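Local coordinates for flavoprotein (Thermotoga maritima, PDB 5V8S) that probably works as an electron-transferring oxidoreductase that pairs a metallo-beta-lactamase-like di-iron domain with a flavodoxin-like, FMN-binding domain, at residues A[271-276]-A[326-331]; A[277-282]-A[386-391]; A[298-303]-A[311-316]. The protein carries 1 engineered substitution. All coordinates share one frame; numbering follows the deposited sequence. Where two conformers were deposited one is given.

Interaction 1 of 3, residues A[271-276]-A[326-331]; sequences IYDSMY and GVSTYE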
ATOM      1  N   ILE A 271      11.684  -9.972  -4.762  1.00 16.38           N
ATOM      2  CA  ILE A 271      10.661  -8.949  -4.604  1.00 16.69           C
ATOM      3  C   ILE A 271      10.975  -7.839  -5.599  1.00 17.19           C
ATOM      4  O   ILE A 271      12.052  -7.239  -5.529  1.00 17.54           O
ATOM      5  CB  ILE A 271      10.652  -8.381  -3.173  1.00 17.39           C
ATOM      6  CG1 ILE A 271      10.413  -9.468  -2.136  1.00 18.16           C
ATOM      7  CG2 ILE A 271       9.596  -7.275  -3.042  1.00 18.61           C
ATOM      8  CD1 ILE A 271      10.893  -9.054  -0.775  1.00 18.23           C
ATOM      9  N   TYR A 272      10.041  -7.545  -6.499  1.00 16.20           N
ATOM     10  CA  TYR A 272      10.325  -6.511  -7.483  1.00 15.82           C
ATOM     11  C   TYR A 272       9.071  -5.797  -7.948  1.00 17.06           C
ATOM     12  O   TYR A 272       7.954  -6.312  -7.860  1.00 17.56           O
ATOM     13  CB  TYR A 272      11.085  -7.078  -8.688  1.00 16.86           C
ATOM     14  CG  TYR A 272      10.367  -8.095  -9.548  1.00 16.97           C
ATOM     15  CD1 TYR A 272      10.399  -9.453  -9.234  1.00 19.41           C
ATOM     16  CD2 TYR A 272       9.769  -7.733 -10.744  1.00 17.79           C
ATOM     17  CE1 TYR A 272       9.776 -10.382 -10.033  1.00 19.87           C
ATOM     18  CE2 TYR A 272       9.148  -8.669 -11.552  1.00 18.84           C
ATOM     19  CZ  TYR A 272       9.178 -10.001 -11.212  1.00 20.83           C
ATOM     20  OH  TYR A 272       8.587 -10.957 -12.028  1.00 23.43           O
ATOM     21  N   ASP A 273       9.285  -4.589  -8.473  0.53 17.73           N
ATOM     22  CA  ASP A 273       8.245  -3.818  -9.142  0.53 18.51           C
ATOM     23  C   ASP A 273       8.645  -3.587 -10.593  0.53 19.35           C
ATOM     24  O   ASP A 273       9.761  -3.136 -10.872  0.53 21.01           O
ATOM     25  CB  ASP A 273       7.876  -2.500  -8.405  0.53 19.37           C
ATOM     26  CG  ASP A 273       9.049  -1.516  -8.224  0.53 18.82           C
ATOM     27  OD1 ASP A 273      10.226  -1.869  -8.454  0.53 19.39           O
ATOM     28  OD2 ASP A 273       8.752  -0.344  -7.822  0.53 17.61           O
ATOM     29  N   SER A 274       7.730  -3.906 -11.511  1.00 18.60           N
ATOM     30  CA  SER A 274       7.992  -3.813 -12.937  1.00 19.79           C
ATOM     31  C   SER A 274       6.937  -2.855 -13.458  1.00 21.80           C
ATOM     32  O   SER A 274       5.776  -3.248 -13.642  1.00 21.96           O
ATOM     33  CB  SER A 274       7.925  -5.193 -13.567  1.00 21.20           C
ATOM     34  OG  SER A 274       8.205  -5.117 -14.942  1.00 21.79           O
ATOM     35  N   MET A 275       7.347  -1.582 -13.624  1.00 24.48           N
ATOM     36  CA  MET A 275       6.445  -0.526 -14.071  1.00 27.60           C
ATOM     37  C   MET A 275       6.034  -0.737 -15.511  1.00 25.83           C
ATOM     38  O   MET A 275       4.895  -0.430 -15.864  1.00 27.64           O
ATOM     39  CB  MET A 275       7.109   0.848 -13.919  1.00 29.80           C
ATOM     40  CG  MET A 275       7.153   1.384 -12.470  1.00 31.81           C
ATOM     41  SD  MET A 275       8.114   2.924 -12.181  1.00 32.23           S
ATOM     42  CE  MET A 275       7.086   4.107 -13.041  1.00 33.99           C
ATOM     43  N   TYR A 276       6.944  -1.275 -16.352  1.00 26.90           N
ATOM     44  CA  TYR A 276       6.685  -1.441 -17.779  1.00 28.34           C
ATOM     45  C   TYR A 276       7.069  -2.785 -18.367  1.00 28.48           C
ATOM     46  O   TYR A 276       6.747  -3.010 -19.533  1.00 29.74           O
ATOM     47  CB  TYR A 276       7.414  -0.379 -18.634  1.00 30.16           C
ATOM     48  CG  TYR A 276       7.390   1.026 -18.067  1.00 31.96           C
ATOM     49  CD1 TYR A 276       6.209   1.751 -17.995  1.00 31.32           C
ATOM     50  CD2 TYR A 276       8.555   1.629 -17.618  1.00 32.27           C
ATOM     51  CE1 TYR A 276       6.180   3.003 -17.446  1.00 33.58           C
ATOM     52  CE2 TYR A 276       8.545   2.892 -17.074  1.00 33.23           C
ATOM     53  CZ  TYR A 276       7.354   3.576 -16.987  1.00 33.73           C
ATOM     54  OH  TYR A 276       7.357   4.829 -16.444  1.00 35.70           O
ATOM     55  N   GLY A 326      14.285  -6.173  -7.222  1.00 17.31           N
ATOM     56  CA  GLY A 326      14.328  -5.521  -8.519  1.00 17.62           C
ATOM     57  C   GLY A 326      13.562  -4.209  -8.424  1.00 18.45           C
ATOM     58  O   GLY A 326      12.381  -4.215  -8.056  1.00 19.97           O
ATOM     59  N   VAL A 327      14.215  -3.092  -8.745  1.00 18.87           N
ATOM     60  CA  VAL A 327      13.737  -1.760  -8.402  1.00 19.46           C
ATOM     61  C   VAL A 327      13.602  -0.923  -9.675  1.00 20.07           C
ATOM     62  O   VAL A 327      14.601  -0.646 -10.355  1.00 20.94           O
ATOM     63  CB  VAL A 327      14.692  -1.081  -7.408  1.00 21.98           C
ATOM     64  CG1 VAL A 327      14.198   0.287  -7.067  1.00 22.97           C
ATOM     65  CG2 VAL A 327      14.872  -1.953  -6.164  1.00 23.27           C
ATOM     66  N   SER A 328      12.370  -0.522  -9.987  1.00 19.12           N
ATOM     67  CA  SER A 328      12.134   0.515 -10.989  1.00 20.07           C
ATOM     68  C   SER A 328      12.501   1.883 -10.436  1.00 21.90           C
ATOM     69  O   SER A 328      12.211   2.205  -9.278  1.00 21.91           O
ATOM     70  CB  SER A 328      10.656   0.577 -11.368  1.00 21.32           C
ATOM     71  OG  SER A 328      10.177  -0.612 -11.985  1.00 23.14           O
ATOM     72  N   THR A 329      13.031   2.734 -11.314  1.00 22.79           N
ATOM     73  CA  THR A 329      13.416   4.074 -10.919  1.00 23.94           C
ATOM     74  C   THR A 329      12.868   5.037 -11.964  1.00 23.95           C
ATOM     75  O   THR A 329      11.756   5.531 -11.795  1.00 23.81           O
ATOM     76  CB  THR A 329      14.935   4.181 -10.764  1.00 25.29           C
ATOM     77  OG1 THR A 329      15.553   3.890 -12.022  1.00 24.80           O
ATOM     78  CG2 THR A 329      15.457   3.212  -9.690  1.00 25.97           C
ATOM     79  N   TYR A 330      13.595   5.265 -13.067  1.00 25.38           N
ATOM     80  CA  TYR A 330      13.190   6.243 -14.078  1.00 27.03           C
ATOM     81  C   TYR A 330      13.199   7.648 -13.471  1.00 28.94           C
ATOM     82  O   TYR A 330      14.277   8.178 -13.183  1.00 27.78           O
ATOM     83  CB  TYR A 330      11.848   5.842 -14.721  1.00 26.91           C
ATOM     84  CG  TYR A 330      11.874   4.408 -15.258  1.00 25.26           C
ATOM     85  CD1 TYR A 330      12.468   4.121 -16.478  1.00 25.20           C
ATOM     86  CD2 TYR A 330      11.330   3.346 -14.527  1.00 24.57           C
ATOM     87  CE1 TYR A 330      12.512   2.829 -16.970  1.00 24.91           C
ATOM     88  CE2 TYR A 330      11.378   2.029 -15.013  1.00 24.69           C
ATOM     89  CZ  TYR A 330      11.961   1.787 -16.238  1.00 24.98           C
ATOM     90  OH  TYR A 330      12.022   0.492 -16.731  1.00 25.13           O
ATOM     91  N   GLU A 331      12.019   8.248 -13.244  1.00 30.67           N
ATOM     92  CA  GLU A 331      11.939   9.600 -12.692  1.00 35.84           C
ATOM     93  C   GLU A 331      12.298   9.682 -11.205  1.00 33.62           C
ATOM     94  O   GLU A 331      12.720  10.751 -10.743  1.00 32.85           O
ATOM     95  CB  GLU A 331      10.529  10.174 -12.921  1.00 43.47           C
ATOM     96  CG  GLU A 331       9.405   9.542 -12.069  1.00 50.73           C
ATOM     97  CD  GLU A 331       8.938   8.188 -12.630  1.00 56.94           C
ATOM     98  OE1 GLU A 331       9.554   7.708 -13.617  1.00 58.76           O
ATOM     99  OE2 GLU A 331       7.944   7.616 -12.102  1.00 59.38           O
TER
HETATM  100  O   HOH W   1      10.951   1.248  -7.249  1.00 26.67           O
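G326 bonds to I271 and D273 in a parallel bridge around Y272, joining strands 267-273 and 322-327 of the flavodoxin-like five-stranded sheet. G326 N donates to I271 O (3.0 Å), and G326 O receives D273 N (3.1 Å). With no side chain at G326, Y272 CB can lie against its backbone, 3.6 Å from G326 CA; the Y272 ring then swings away, and its hydroxyl probably bonds to E280. V327 turns its side chain from the contact and presents its backbone to D273.

Beyond strand 322-327, S328 takes over. S328 OG lies anti to the carbonyl carbon (chi1 -63°) and donates to D273 O at 2.8 Å from above the carbonyl plane, while M275 N reaches the same OG in a weak bond. One hydroxyl thus ties 326-331 to 271-276 at two backbone points. In one of two conformers of D273, D273 OD1 also accepts S328 N at 3.0 Å on its syn side, and a water spans D273 OD2 and S328 O; both links are less certain for resting on that conformer. S328 CB meanwhile rests on M275 SD (3.6 Å).

Further on, Y330 supplies a ring face to Y276 in an edge-to-face pair, planes at 71°: Y276 CE2 stands 3.5 Å above the centre of the Y330 ring. M275 SD approaches the Y330 ring obliquely, a Met-aromatic contact. Y276 OH bonds weakly to E99 of the second subunit, a residue of that subunit's di-iron pocket. Loops at the carboxyl ends of strands form the FMN site in flavodoxins, so this position is consistent with electron transfer between a flavin and the partner's iron centre. At the far end E331, its chain bent at chi2, brings E331 OE2 to 3.7 Å from M275 CE.

Interaction 2 of 3, residues A[277-282]-A[386-391]; sequences GFVENV and TEIKGS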
ATOM      1  N   GLY A 277       7.782  -3.656 -17.655  1.00 26.80           N
ATOM      2  CA  GLY A 277       8.228  -4.932 -18.206  1.00 26.05           C
ATOM      3  C   GLY A 277       9.733  -5.100 -18.328  1.00 23.84           C
ATOM      4  O   GLY A 277      10.214  -6.243 -18.433  1.00 26.29           O
ATOM      5  N   PHE A 278      10.508  -4.031 -18.237  1.00 23.18           N
ATOM      6  CA  PHE A 278      11.961  -4.158 -18.297  1.00 22.51           C
ATOM      7  C   PHE A 278      12.533  -4.812 -17.041  1.00 20.63           C
ATOM      8  O   PHE A 278      13.445  -5.644 -17.130  1.00 21.76           O
ATOM      9  CB  PHE A 278      12.583  -2.797 -18.539  1.00 24.89           C
ATOM     10  CG  PHE A 278      12.247  -2.239 -19.883  1.00 27.36           C
ATOM     11  CD1 PHE A 278      12.904  -2.684 -21.005  1.00 28.67           C
ATOM     12  CD2 PHE A 278      11.250  -1.308 -20.031  1.00 28.99           C
ATOM     13  CE1 PHE A 278      12.592  -2.201 -22.245  1.00 30.31           C
ATOM     14  CE2 PHE A 278      10.935  -0.805 -21.293  1.00 31.08           C
ATOM     15  CZ  PHE A 278      11.609  -1.261 -22.388  1.00 30.85           C
ATOM     16  N   VAL A 279      12.024  -4.455 -15.860  1.00 18.79           N
ATOM     17  CA  VAL A 279      12.463  -5.139 -14.646  1.00 18.43           C
ATOM     18  C   VAL A 279      12.068  -6.609 -14.695  1.00 18.82           C
ATOM     19  O   VAL A 279      12.861  -7.495 -14.355  1.00 17.64           O
ATOM     20  CB  VAL A 279      11.908  -4.429 -13.402  1.00 17.61           C
ATOM     21  CG1 VAL A 279      12.274  -5.204 -12.163  1.00 18.03           C
ATOM     22  CG2 VAL A 279      12.448  -3.002 -13.304  1.00 18.92           C
ATOM     23  N   GLU A 280      10.835  -6.893 -15.119  1.00 19.97           N
ATOM     24  CA  GLU A 280      10.390  -8.281 -15.207  1.00 22.70           C
ATOM     25  C   GLU A 280      11.311  -9.114 -16.098  1.00 22.76           C
ATOM     26  O   GLU A 280      11.605 -10.273 -15.784  1.00 22.70           O
ATOM     27  CB  GLU A 280       8.954  -8.311 -15.731  1.00 27.53           C
ATOM     28  CG  GLU A 280       8.499  -9.640 -16.340  1.00 32.88           C
ATOM     29  CD  GLU A 280       8.170 -10.643 -15.289  1.00 38.50           C
ATOM     30  OE1 GLU A 280       7.907 -10.201 -14.160  1.00 40.38           O
ATOM     31  OE2 GLU A 280       8.195 -11.866 -15.581  1.00 40.33           O
ATOM     32  N   ASN A 281      11.770  -8.554 -17.222  1.00 22.83           N
ATOM     33  CA  ASN A 281      12.631  -9.329 -18.103  1.00 25.81           C
ATOM     34  C   ASN A 281      13.925  -9.723 -17.414  1.00 24.38           C
ATOM     35  O   ASN A 281      14.388 -10.863 -17.554  1.00 25.79           O
ATOM     36  CB  ASN A 281      12.934  -8.508 -19.341  1.00 29.46           C
ATOM     37  CG  ASN A 281      11.761  -8.455 -20.284  1.00 36.68           C
ATOM     38  OD1 ASN A 281      10.722  -9.073 -20.031  1.00 39.70           O
ATOM     39  ND2 ASN A 281      11.907  -7.709 -21.374  1.00 38.94           N
ATOM     40  N   VAL A 282      14.541  -8.790 -16.689  1.00 21.44           N
ATOM     41  CA  VAL A 282      15.763  -9.110 -15.964  1.00 21.67           C
ATOM     42  C   VAL A 282      15.475 -10.086 -14.833  1.00 20.07           C
ATOM     43  O   VAL A 282      16.241 -11.032 -14.600  1.00 21.65           O
ATOM     44  CB  VAL A 282      16.465  -7.838 -15.460  1.00 23.56           C
ATOM     45  CG1 VAL A 282      17.574  -8.208 -14.456  1.00 24.25           C
ATOM     46  CG2 VAL A 282      17.046  -7.052 -16.639  1.00 24.33           C
ATOM     47  N   THR A 386      23.339  -4.454  -9.504  1.00 24.03           N
ATOM     48  CA  THR A 386      23.367  -4.748 -10.935  1.00 23.36           C
ATOM     49  C   THR A 386      22.361  -3.859 -11.645  1.00 23.32           C
ATOM     50  O   THR A 386      21.193  -3.792 -11.257  1.00 23.14           O
ATOM     51  CB  THR A 386      23.034  -6.224 -11.203  1.00 24.38           C
ATOM     52  OG1 THR A 386      23.966  -7.065 -10.511  1.00 25.32           O
ATOM     53  CG2 THR A 386      23.094  -6.545 -12.682  1.00 24.95           C
ATOM     54  N   GLU A 387      22.809  -3.215 -12.709  1.00 24.43           N
ATOM     55  CA  GLU A 387      21.956  -2.305 -13.445  1.00 25.04           C
ATOM     56  C   GLU A 387      20.967  -3.083 -14.305  1.00 26.15           C
ATOM     57  O   GLU A 387      21.348  -4.029 -15.008  1.00 26.94           O
ATOM     58  CB  GLU A 387      22.808  -1.410 -14.346  1.00 27.32           C
ATOM     59  CG  GLU A 387      21.971  -0.339 -15.012  1.00 31.15           C
ATOM     60  CD  GLU A 387      22.750   0.567 -15.954  1.00 34.56           C
ATOM     61  OE1 GLU A 387      23.987   0.427 -16.053  1.00 36.58           O
ATOM     62  OE2 GLU A 387      22.105   1.419 -16.608  1.00 35.09           O
ATOM     63  N   ILE A 388      19.702  -2.671 -14.257  1.00 24.78           N
ATOM     64  CA  ILE A 388      18.675  -3.193 -15.147  1.00 24.22           C
ATOM     65  C   ILE A 388      18.667  -2.302 -16.376  1.00 25.62           C
ATOM     66  O   ILE A 388      18.321  -1.123 -16.293  1.00 25.32           O
ATOM     67  CB  ILE A 388      17.298  -3.231 -14.469  1.00 23.52           C
ATOM     68  CG1 ILE A 388      17.308  -4.209 -13.285  1.00 23.86           C
ATOM     69  CG2 ILE A 388      16.207  -3.587 -15.501  1.00 24.10           C
ATOM     70  CD1 ILE A 388      16.014  -4.228 -12.498  1.00 23.20           C
ATOM     71  N   LYS A 389      19.036  -2.873 -17.516  1.00 26.60           N
ATOM     72  CA  LYS A 389      19.056  -2.174 -18.785  1.00 28.21           C
ATOM     73  C   LYS A 389      17.936  -2.698 -19.670  1.00 29.93           C
ATOM     74  O   LYS A 389      17.307  -3.718 -19.389  1.00 32.64           O
ATOM     75  CB  LYS A 389      20.405  -2.386 -19.474  1.00 29.34           C
ATOM     76  CG  LYS A 389      21.568  -1.853 -18.690  1.00 31.93           C
ATOM     77  CD  LYS A 389      22.815  -1.924 -19.524  1.00 36.42           C
ATOM     78  CE  LYS A 389      23.999  -1.309 -18.826  1.00 39.86           C
ATOM     79  NZ  LYS A 389      25.159  -1.215 -19.764  1.00 42.58           N
ATOM     80  N   GLY A 390      17.698  -1.984 -20.763  1.00 29.23           N
ATOM     81  CA  GLY A 390      16.726  -2.432 -21.729  1.00 30.93           C
ATOM     82  C   GLY A 390      17.358  -3.354 -22.745  1.00 33.51           C
ATOM     83  O   GLY A 390      17.779  -4.471 -22.415  1.00 35.16           O
ATOM     84  N   SER A 391      17.496  -2.862 -23.974  1.00 35.30           N
ATOM     85  CA  SER A 391      17.778  -3.745 -25.098  1.00 39.57           C
ATOM     86  C   SER A 391      19.160  -4.380 -25.002  1.00 39.93           C
ATOM     87  O   SER A 391      19.336  -5.535 -25.411  1.00 41.09           O
ATOM     88  CB  SER A 391      17.637  -2.975 -26.410  1.00 42.81           C
ATOM     89  OG  SER A 391      17.622  -3.872 -27.495  1.00 47.07           O
TER
HETATM   90  O   HOH W   2      15.248  -5.223 -19.396  1.00 27.41           O
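Apolar packing of a helix start on the end of an edge strand joins V279 and V282 of helix 278-292 to I388 of strand 381-388, in the flavodoxin-like domain. The segment axes pass 9.5 Å apart at 132°, so the helix runs obliquely against the strand direction. I388 has the largest share of the contact. I388 CG1 sits beside the backbone N (chi1 -64°) and the chain then runs extended, carrying I388 CD1 in to meet both methyls of V279, CG1 and CG2, each at 3.9 Å. The other branch, I388 CG2, meets V282 CG2 at 3.7 Å and lies against F278 O.

Beyond the strand, the ring of F278 comes down obliquely on the backbone of G390, F278 CD1 3.9 Å from G390 CA. Polar atoms meet only through water: one molecule donates to F278 O (2.9 Å) and to K389 O (2.6 Å), and lies at the edge of the F278 ring, in its plane. F278 O also receives V282 N in a weak helical bond, while G277 O, of the N-cap residue, accepts N281 N one turn on. The ring of F278 borders Y330 of its own chain and meets F132 of the second subunit with the ring planes about 20° apart, which puts this corner of the domain at the dimer interface.

F358 of strand 354-360 touches both V282 and I388, and I398 of helix 395-409 flanks V282.

Interaction 3 of 3, residues A[298-303]-A[311-316]; sequences VVYKFS and SEILKD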
ATOM      1  N   VAL A 298      10.901 -17.862  -4.017  1.00 20.62           N
ATOM      2  CA  VAL A 298       9.539 -17.399  -3.782  1.00 19.20           C
ATOM      3  C   VAL A 298       9.480 -15.982  -4.328  1.00 18.61           C
ATOM      4  O   VAL A 298      10.337 -15.166  -3.993  1.00 20.07           O
ATOM      5  CB  VAL A 298       9.204 -17.420  -2.281  1.00 21.60           C
ATOM      6  CG1 VAL A 298       7.806 -16.918  -2.049  1.00 22.49           C
ATOM      7  CG2 VAL A 298       9.384 -18.839  -1.721  1.00 23.99           C
ATOM      8  N   VAL A 299       8.515 -15.707  -5.199  1.00 18.30           N
ATOM      9  CA  VAL A 299       8.534 -14.500  -6.031  1.00 16.75           C
ATOM     10  C   VAL A 299       7.325 -13.628  -5.743  1.00 17.96           C
ATOM     11  O   VAL A 299       6.179 -14.100  -5.769  1.00 19.75           O
ATOM     12  CB  VAL A 299       8.606 -14.857  -7.530  1.00 18.25           C
ATOM     13  CG1 VAL A 299       8.696 -13.599  -8.386  1.00 19.44           C
ATOM     14  CG2 VAL A 299       9.802 -15.787  -7.807  1.00 19.72           C
ATOM     15  N   TYR A 300       7.585 -12.343  -5.510  1.00 17.01           N
ATOM     16  CA  TYR A 300       6.544 -11.346  -5.302  1.00 17.32           C
ATOM     17  C   TYR A 300       6.746 -10.214  -6.297  1.00 18.08           C
ATOM     18  O   TYR A 300       7.768  -9.524  -6.248  1.00 19.57           O
ATOM     19  CB  TYR A 300       6.586 -10.811  -3.874  1.00 17.53           C
ATOM     20  CG  TYR A 300       6.163 -11.856  -2.884  1.00 18.58           C
ATOM     21  CD1 TYR A 300       4.827 -12.198  -2.760  1.00 20.12           C
ATOM     22  CD2 TYR A 300       7.093 -12.513  -2.084  1.00 18.72           C
ATOM     23  CE1 TYR A 300       4.415 -13.153  -1.850  1.00 21.00           C
ATOM     24  CE2 TYR A 300       6.687 -13.495  -1.182  1.00 19.52           C
ATOM     25  CZ  TYR A 300       5.352 -13.817  -1.076  1.00 21.46           C
ATOM     26  OH  TYR A 300       4.936 -14.782  -0.168  1.00 23.88           O
ATOM     27  N   LYS A 301       5.767 -10.005  -7.169  1.00 19.13           N
ATOM     28  CA  LYS A 301       5.865  -9.033  -8.248  1.00 18.68           C
ATOM     29  C   LYS A 301       4.756  -7.992  -8.138  1.00 18.45           C
ATOM     30  O   LYS A 301       3.576  -8.343  -8.105  1.00 19.25           O
ATOM     31  CB  LYS A 301       5.732  -9.737  -9.614  1.00 21.43           C
ATOM     32  CG  LYS A 301       5.725  -8.785 -10.816  1.00 25.73           C
ATOM     33  CD  LYS A 301       5.010  -9.335 -12.079  1.00 31.65           C
ATOM     34  CE  LYS A 301       5.117 -10.808 -12.278  1.00 35.53           C
ATOM     35  NZ  LYS A 301       4.429 -11.200 -13.563  1.00 38.22           N
ATOM     36  N   PHE A 302       5.138  -6.713  -8.134  1.00 17.93           N
ATOM     37  CA  PHE A 302       4.196  -5.601  -8.297  1.00 17.85           C
ATOM     38  C   PHE A 302       4.189  -5.217  -9.774  1.00 18.58           C
ATOM     39  O   PHE A 302       5.191  -4.732 -10.288  1.00 20.96           O
ATOM     40  CB  PHE A 302       4.652  -4.389  -7.496  1.00 17.95           C
ATOM     41  CG  PHE A 302       4.642  -4.592  -5.998  1.00 18.54           C
ATOM     42  CD1 PHE A 302       3.484  -4.431  -5.277  1.00 18.50           C
ATOM     43  CD2 PHE A 302       5.794  -4.927  -5.331  1.00 19.99           C
ATOM     44  CE1 PHE A 302       3.471  -4.611  -3.900  1.00 20.26           C
ATOM     45  CE2 PHE A 302       5.793  -5.121  -3.934  1.00 21.70           C
ATOM     46  CZ  PHE A 302       4.639  -4.945  -3.238  1.00 19.77           C
ATOM     47  N   SER A 303       3.072  -5.416 -10.446  1.00 18.49           N
ATOM     48  CA  SER A 303       2.975  -5.080 -11.861  1.00 18.59           C
ATOM     49  C   SER A 303       1.708  -4.276 -12.096  1.00 17.92           C
ATOM     50  O   SER A 303       0.965  -3.945 -11.161  1.00 17.78           O
ATOM     51  CB  SER A 303       2.937  -6.334 -12.729  1.00 21.15           C
ATOM     52  OG  SER A 303       1.692  -6.997 -12.573  1.00 22.39           O
ATOM     53  N   SER A 311       1.682  -8.583   3.907  1.00 16.55           N
ATOM     54  CA  SER A 311       1.787  -9.572   4.980  1.00 17.98           C
ATOM     55  C   SER A 311       2.387 -10.883   4.493  1.00 18.08           C
ATOM     56  O   SER A 311       3.054 -11.579   5.265  1.00 18.85           O
ATOM     57  CB  SER A 311       0.407  -9.808   5.591  1.00 18.52           C
ATOM     58  OG  SER A 311      -0.475 -10.401   4.652  1.00 18.87           O
ATOM     59  N   GLU A 312       2.150 -11.245   3.232  1.00 18.14           N
ATOM     60  CA  GLU A 312       2.717 -12.471   2.686  1.00 19.58           C
ATOM     61  C   GLU A 312       4.197 -12.310   2.365  1.00 19.47           C
ATOM     62  O   GLU A 312       4.985 -13.235   2.585  1.00 20.45           O
ATOM     63  CB  GLU A 312       1.945 -12.872   1.438  1.00 23.02           C
ATOM     64  CG  GLU A 312       0.535 -13.322   1.705  1.00 27.65           C
ATOM     65  CD  GLU A 312       0.489 -14.646   2.455  1.00 33.30           C
ATOM     66  OE1 GLU A 312       1.244 -15.563   2.073  1.00 36.16           O
ATOM     67  OE2 GLU A 312      -0.299 -14.770   3.401  1.00 36.50           O
ATOM     68  N   ILE A 313       4.599 -11.157   1.840  1.00 18.87           N
ATOM     69  CA  ILE A 313       6.026 -10.886   1.683  1.00 18.51           C
ATOM     70  C   ILE A 313       6.736 -11.037   3.019  1.00 18.33           C
ATOM     71  O   ILE A 313       7.756 -11.724   3.131  1.00 19.10           O
ATOM     72  CB  ILE A 313       6.244  -9.484   1.089  1.00 17.27           C
ATOM     73  CG1 ILE A 313       5.656  -9.411  -0.323  1.00 17.52           C
ATOM     74  CG2 ILE A 313       7.735  -9.146   1.055  1.00 19.66           C
ATOM     75  CD1 ILE A 313       5.603  -8.009  -0.917  1.00 17.89           C
ATOM     76  N   LEU A 314       6.206 -10.390   4.054  1.00 18.28           N
ATOM     77  CA  LEU A 314       6.874 -10.361   5.347  1.00 17.43           C
ATOM     78  C   LEU A 314       6.996 -11.760   5.934  1.00 17.66           C
ATOM     79  O   LEU A 314       8.032 -12.111   6.506  1.00 18.88           O
ATOM     80  CB  LEU A 314       6.115  -9.423   6.276  1.00 17.32           C
ATOM     81  CG  LEU A 314       6.292  -7.933   5.999  1.00 18.71           C
ATOM     82  CD1 LEU A 314       5.355  -7.160   6.862  1.00 19.94           C
ATOM     83  CD2 LEU A 314       7.697  -7.479   6.257  1.00 20.23           C
ATOM     84  N   LYS A 315       5.964 -12.587   5.756  1.00 17.85           N
ATOM     85  CA  LYS A 315       5.982 -13.951   6.271  1.00 18.71           C
ATOM     86  C   LYS A 315       7.148 -14.762   5.728  1.00 17.89           C
ATOM     87  O   LYS A 315       7.649 -15.675   6.417  1.00 19.59           O
ATOM     88  CB  LYS A 315       4.671 -14.624   5.892  1.00 20.23           C
ATOM     89  CG  LYS A 315       4.609 -16.096   6.115  1.00 25.78           C
ATOM     90  CD  LYS A 315       3.458 -16.696   5.322  1.00 30.45           C
ATOM     91  CE  LYS A 315       3.822 -16.872   3.864  1.00 32.61           C
ATOM     92  NZ  LYS A 315       2.732 -17.598   3.179  1.00 32.83           N
ATOM     93  N   ASP A 316       7.573 -14.475   4.508  1.00 17.49           N
ATOM     94  CA  ASP A 316       8.592 -15.291   3.860  1.00 17.85           C
ATOM     95  C   ASP A 316      10.015 -14.841   4.154  1.00 18.00           C
ATOM     96  O   ASP A 316      10.951 -15.570   3.812  1.00 20.18           O
ATOM     97  CB  ASP A 316       8.318 -15.354   2.346  1.00 18.55           C
ATOM     98  CG  ASP A 316       7.339 -16.474   1.993  1.00 20.55           C
ATOM     99  OD1 ASP A 316       7.496 -17.584   2.546  1.00 21.38           O
ATOM    100  OD2 ASP A 316       6.391 -16.255   1.232  1.00 23.70           O
TER
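Y300 receives I313 over one ring face and D316 at its edge, where edge strand 296-302 packs against helix 310-316. These are the strand and helix of a beta-alpha-beta crossover that goes on to strand 322-327 in the flavodoxin-like fold; the axes of the two segments lie 9.8 Å apart and run nearly antiparallel, at 150°.

The Y300 ring leaves the strand with CG anti to the carbonyl carbon (chi1 -69°), which sends it out alongside I313 in the opposite direction. I313 CG1 makes a CH-pi contact, 3.8 Å from the centroid of the Y300 ring and close to the normal, displaced toward the rim near CG. From there the I313 chain extends, so that I313 CD1 reaches F302 CZ obliquely at 4.0 Å; one isoleucine thereby touches two aromatic rings of the strand.

At the far end of the Y300 ring, OH donates to D316 OD2, which lies in the ring plane with its carboxylate turned 37° from it. Y300 OH and D316 OD2 are refined 2.5 Å apart, so short that the exact value is doubtful. D316 OD1 pairs with K267 in a salt bridge, which would probably steady the carboxylate. On the helix surface E312, bent at chi2, forms a salt bridge within the helix, K315 NZ meeting E312 OE1 at 2.8 Å from the syn side, while OE2 pairs with K208. V298 CG1 closes the contact, 3.6 Å from D316 OD2.

How the interactions relate
All three contacts belong to one parallel sheet and its flanking elements. Interaction 1 is the buried one, joining two neighbouring strands and the loops beyond them by backbone and hydroxyl bonds. Interactions 2 and 3 are partly buried and pack a helix on each edge strand: interaction 2 chiefly with aliphatic methyls and a bridging water, interaction 3 with a tyrosine ring and a carboxylate. S274 OG probably bonds to E280 N, and V279 packs on D273 and S328, tying interaction 1 to the helix of interaction 2; probable backbone bonds from Y272 and S274 to F302 tie it to the strand of interaction 3. Interactions 1 and 2 share the aromatic dimer surface through Y330 and F278.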